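PDB 5FD0: B-N-acetylhexosaminidase from Streptomyces plicatus, which probably hydrolyses terminal, non-reducing N-acetylhexosamine residues from glycosides, as a beta-N-acetylhexosaminidase of glycosyl hydrolase family 20. Local coordinates for residues G349-A354 with Q365-D370. Residues are numbered along the deposited sequence; the frame is centred on the assembly and turned at random.
With NAG (2-acetamido-2-deoxy-beta-D-glucopyranose), chain B.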
ATOM      1  N   GLY A 349      -4.407  -7.283  13.184  1.00 17.24           N
ATOM      2  CA  GLY A 349      -5.093  -6.237  13.926  1.00 18.57           C
ATOM      3  C   GLY A 349      -4.142  -5.102  14.227  1.00 15.39           C
ATOM      4  O   GLY A 349      -2.926  -5.247  14.121  1.00 16.88           O
ATOM      5  N   TRP A 350      -4.711  -3.958  14.587  1.00 16.67           N
ATOM      6  CA  TRP A 350      -3.867  -2.898  15.123  1.00 13.85           C
ATOM      7  C   TRP A 350      -3.240  -3.374  16.450  1.00 14.50           C
ATOM      8  O   TRP A 350      -3.687  -4.349  17.057  1.00 15.63           O
ATOM      9  CB  TRP A 350      -4.681  -1.619  15.293  1.00 13.37           C
ATOM     10  CG  TRP A 350      -5.296  -1.102  13.969  1.00 14.65           C
ATOM     11  CD1 TRP A 350      -6.592  -1.213  13.580  1.00 16.83           C
ATOM     12  CD2 TRP A 350      -4.624  -0.414  12.914  1.00 13.98           C
ATOM     13  NE1 TRP A 350      -6.775  -0.641  12.345  1.00 15.43           N
ATOM     14  CE2 TRP A 350      -5.585  -0.139  11.913  1.00 13.78           C
ATOM     15  CE3 TRP A 350      -3.307   0.026  12.724  1.00 16.05           C
ATOM     16  CZ2 TRP A 350      -5.268   0.547  10.738  1.00 14.92           C
ATOM     17  CZ3 TRP A 350      -2.995   0.718  11.567  1.00 14.98           C
ATOM     18  CH2 TRP A 350      -3.977   0.969  10.585  1.00 15.04           C
ATOM     19  N   HIS A 351      -2.165  -2.707  16.873  1.00 18.65           N
ATOM     20  CA  HIS A 351      -1.332  -3.272  17.953  1.00 17.12           C
ATOM     21  C   HIS A 351      -2.030  -3.284  19.314  1.00 19.29           C
ATOM     22  O   HIS A 351      -1.527  -3.931  20.245  1.00 18.78           O
ATOM     23  CB  HIS A 351       0.029  -2.545  18.033  1.00 17.21           C
ATOM     24  CG  HIS A 351      -0.037  -1.164  18.616  1.00 19.85           C
ATOM     25  ND1 HIS A 351      -0.069  -0.028  17.837  1.00 15.33           N
ATOM     26  CD2 HIS A 351      -0.063  -0.738  19.903  1.00 16.86           C
ATOM     27  CE1 HIS A 351      -0.106   1.039  18.617  1.00 17.72           C
ATOM     28  NE2 HIS A 351      -0.120   0.634  19.876  1.00 17.17           N
ATOM     29  N   GLN A 352      -3.204  -2.661  19.436  1.00 18.81           N
ATOM     30  CA  GLN A 352      -4.045  -2.888  20.607  1.00 16.94           C
ATOM     31  C   GLN A 352      -4.343  -4.376  20.793  1.00 21.39           C
ATOM     32  O   GLN A 352      -4.557  -4.830  21.918  1.00 17.61           O
ATOM     33  CB  GLN A 352      -5.355  -2.102  20.507  1.00 16.28           C
ATOM     34  CG  GLN A 352      -5.226  -0.616  20.718  1.00 19.17           C
ATOM     35  CD  GLN A 352      -4.404   0.052  19.641  1.00 22.42           C
ATOM     36  OE1 GLN A 352      -4.539  -0.245  18.451  1.00 16.55           O
ATOM     37  NE2 GLN A 352      -3.514   0.928  20.057  1.00 19.89           N
ATOM     38  N   LEU A 353      -4.328  -5.155  19.711  1.00 15.97           N
ATOM     39  CA  LEU A 353      -4.561  -6.593  19.822  1.00 18.62           C
ATOM     40  C   LEU A 353      -3.489  -7.271  20.673  1.00 19.41           C
ATOM     41  O   LEU A 353      -3.746  -8.329  21.268  1.00 19.17           O
ATOM     42  CB  LEU A 353      -4.615  -7.216  18.430  1.00 15.45           C
ATOM     43  CG  LEU A 353      -4.935  -8.692  18.310  1.00 16.79           C
ATOM     44  CD1 LEU A 353      -6.270  -9.009  18.933  1.00 23.49           C
ATOM     45  CD2 LEU A 353      -4.948  -9.119  16.862  1.00 20.34           C
ATOM     46  N   ALA A 354      -2.297  -6.673  20.755  1.00 19.11           N
ATOM     47  CA  ALA A 354      -1.220  -7.236  21.567  1.00 23.03           C
ATOM     48  C   ALA A 354      -1.591  -7.293  23.045  1.00 23.10           C
ATOM     49  O   ALA A 354      -1.001  -8.071  23.803  1.00 26.06           O
ATOM     50  CB  ALA A 354       0.056  -6.425  21.386  1.00 18.37           C
ATOM     51  N   GLN A 365      -0.266  -4.483  13.721  1.00 18.25           N
ATOM     52  CA  GLN A 365       0.179  -3.292  13.017  1.00 19.86           C
ATOM     53  C   GLN A 365       0.383  -2.190  14.053  1.00 15.97           C
ATOM     54  O   GLN A 365      -0.587  -1.689  14.646  1.00 15.89           O
ATOM     55  CB  GLN A 365      -0.844  -2.894  11.952  1.00 15.30           C
ATOM     56  CG  GLN A 365      -0.420  -1.684  11.164  1.00 21.45           C
ATOM     57  CD  GLN A 365      -1.287  -1.433   9.939  1.00 20.53           C
ATOM     58  OE1 GLN A 365      -2.231  -2.181   9.631  1.00 14.43           O
ATOM     59  NE2 GLN A 365      -0.973  -0.367   9.244  1.00 16.80           N
ATOM     60  N   TYR A 366       1.638  -1.820  14.250  1.00 15.73           N
ATOM     61  CA  TYR A 366       2.043  -0.854  15.264  1.00 17.71           C
ATOM     62  C   TYR A 366       1.945   0.550  14.682  1.00 16.77           C
ATOM     63  O   TYR A 366       2.666   0.893  13.736  1.00 15.87           O
ATOM     64  CB  TYR A 366       3.473  -1.118  15.738  1.00 19.15           C
ATOM     65  CG  TYR A 366       3.923  -0.123  16.773  1.00 18.45           C
ATOM     66  CD1 TYR A 366       3.493  -0.233  18.099  1.00 19.84           C
ATOM     67  CD2 TYR A 366       4.765   0.929  16.446  1.00 19.44           C
ATOM     68  CE1 TYR A 366       3.887   0.687  19.051  1.00 19.74           C
ATOM     69  CE2 TYR A 366       5.162   1.849  17.408  1.00 21.37           C
ATOM     70  CZ  TYR A 366       4.715   1.709  18.707  1.00 19.55           C
ATOM     71  OH  TYR A 366       5.112   2.615  19.661  1.00 24.03           O
ATOM     72  N   TRP A 367       1.046   1.351  15.246  1.00 14.68           N
ATOM     73  CA  TRP A 367       0.856   2.732  14.844  1.00 14.36           C
ATOM     74  C   TRP A 367       1.245   3.726  15.941  1.00 18.60           C
ATOM     75  O   TRP A 367       0.813   4.887  15.912  1.00 16.82           O
ATOM     76  CB  TRP A 367      -0.588   2.925  14.390  1.00 15.23           C
ATOM     77  CG  TRP A 367      -1.650   2.653  15.394  1.00 15.71           C
ATOM     78  CD1 TRP A 367      -2.087   1.422  15.847  1.00 16.73           C
ATOM     79  CD2 TRP A 367      -2.500   3.630  16.018  1.00 14.86           C
ATOM     80  NE1 TRP A 367      -3.135   1.595  16.732  1.00 15.54           N
ATOM     81  CE2 TRP A 367      -3.410   2.934  16.845  1.00 16.12           C
ATOM     82  CE3 TRP A 367      -2.582   5.023  15.953  1.00 17.17           C
ATOM     83  CZ2 TRP A 367      -4.360   3.599  17.630  1.00 19.38           C
ATOM     84  CZ3 TRP A 367      -3.539   5.669  16.720  1.00 20.53           C
ATOM     85  CH2 TRP A 367      -4.409   4.960  17.543  1.00 19.63           C
ATOM     86  N   GLY A 368       2.095   3.315  16.878  1.00 17.70           N
ATOM     87  CA  GLY A 368       2.565   4.217  17.903  1.00 13.60           C
ATOM     88  C   GLY A 368       3.546   5.240  17.380  1.00 20.80           C
ATOM     89  O   GLY A 368       3.784   5.391  16.180  1.00 19.63           O
ATOM     90  N   LEU A 369       4.093   6.005  18.324  1.00 16.82           N
ATOM     91  CA  LEU A 369       4.905   7.174  18.009  1.00 15.67           C
ATOM     92  C   LEU A 369       6.146   7.188  18.900  1.00 18.60           C
ATOM     93  O   LEU A 369       6.237   6.447  19.880  1.00 17.26           O
ATOM     94  CB  LEU A 369       4.135   8.475  18.217  1.00 22.17           C
ATOM     95  CG  LEU A 369       2.812   8.744  17.521  1.00 23.91           C
ATOM     96  CD1 LEU A 369       1.714   7.917  18.095  1.00 28.53           C
ATOM     97  CD2 LEU A 369       2.477  10.207  17.699  1.00 23.00           C
ATOM     98  N   ASP A 370       7.109   8.054  18.555  1.00 19.08           N
ATOM     99  CA  ASP A 370       8.278   8.231  19.426  1.00 23.18           C
ATOM    100  C   ASP A 370       7.863   8.393  20.879  1.00 24.77           C
ATOM    101  O   ASP A 370       8.456   7.788  21.780  1.00 27.74           O
ATOM    102  CB  ASP A 370       9.082   9.461  19.024  1.00 20.74           C
ATOM    103  CG  ASP A 370      10.009   9.215  17.878  1.00 22.13           C
ATOM    104  OD1 ASP A 370       9.979   8.135  17.249  1.00 23.91           O
ATOM    105  OD2 ASP A 370      10.773  10.155  17.592  1.00 29.74           O
TER
HETATM  106  C1  NAG B 601      -6.057   7.429  14.393  1.00 23.34           C
HETATM  107  C2  NAG B 601      -7.207   6.469  14.031  1.00 19.90           C
HETATM  108  C3  NAG B 601      -7.745   6.597  12.633  1.00 19.32           C
HETATM  109  C4  NAG B 601      -7.831   8.006  12.162  1.00 21.15           C
HETATM  110  C5  NAG B 601      -6.401   8.506  12.245  1.00 18.03           C
HETATM  111  C6  NAG B 601      -6.148   9.835  11.610  1.00 24.21           C
HETATM  112  C7  NAG B 601      -5.701   4.551  13.680  1.00 17.34           C
HETATM  113  C8  NAG B 601      -5.411   3.094  13.946  1.00 17.01           C
HETATM  114  N2  NAG B 601      -6.805   5.078  14.242  1.00 20.03           N
HETATM  115  O1  NAG B 601      -6.213   7.805  15.701  1.00 26.24           O
HETATM  116  O3  NAG B 601      -9.086   6.041  12.590  1.00 18.14           O
HETATM  117  O4  NAG B 601      -8.331   8.036  10.829  1.00 21.94           O
HETATM  118  O5  NAG B 601      -6.062   8.642  13.650  1.00 25.56           O
HETATM  119  O6  NAG B 601      -4.767  10.112  11.597  1.00 18.21           O
HETATM  120  O7  NAG B 601      -4.961   5.188  13.000  1.00 17.20           O
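W350 and W367 meet edge-to-face and wall the acetamido pocket of the sugar site, at the C-terminal ends of the neighbouring parallel barrel strands 346-350 and 363-366. The six-membered ring of W350 turns its edge to the five-membered ring of W367, planes at 75°, and NAG C8 sits over a face of both indoles, 3.5 Å from W367 CE2 and 3.7 Å from W350 CD2. On the other face of W350 lies the extended side chain of Q365, its amide inclined to the ring and hydrogen-bonded through OE1 to H315 and through NE2 to S393. The two strands pair in parallel through Q365 N to G349 O (2.8 Å). With CG of W367 set between its backbone N and carbonyl carbon (chi1 61°), the indole reaches across to 349-354, where NE1 gives Q352 OE1 a nearly straight bond of 2.9 Å onto a lone pair in the carbonyl plane. The imidazole of H351 takes W367 N on ND1 (3.1 Å), the donor tilted 21° from the ring plane, while its NE2 bonds to E376. Replacing W367 by an alanine is likely to open one wall around the acetamido methyl and to leave Q352 OE1 without its indole donor. The pocket thus offers the methyl two apolar ring faces, while the bond from the indole nitrogen, with the backbone bond to H351, would help to fix the pose of one of them.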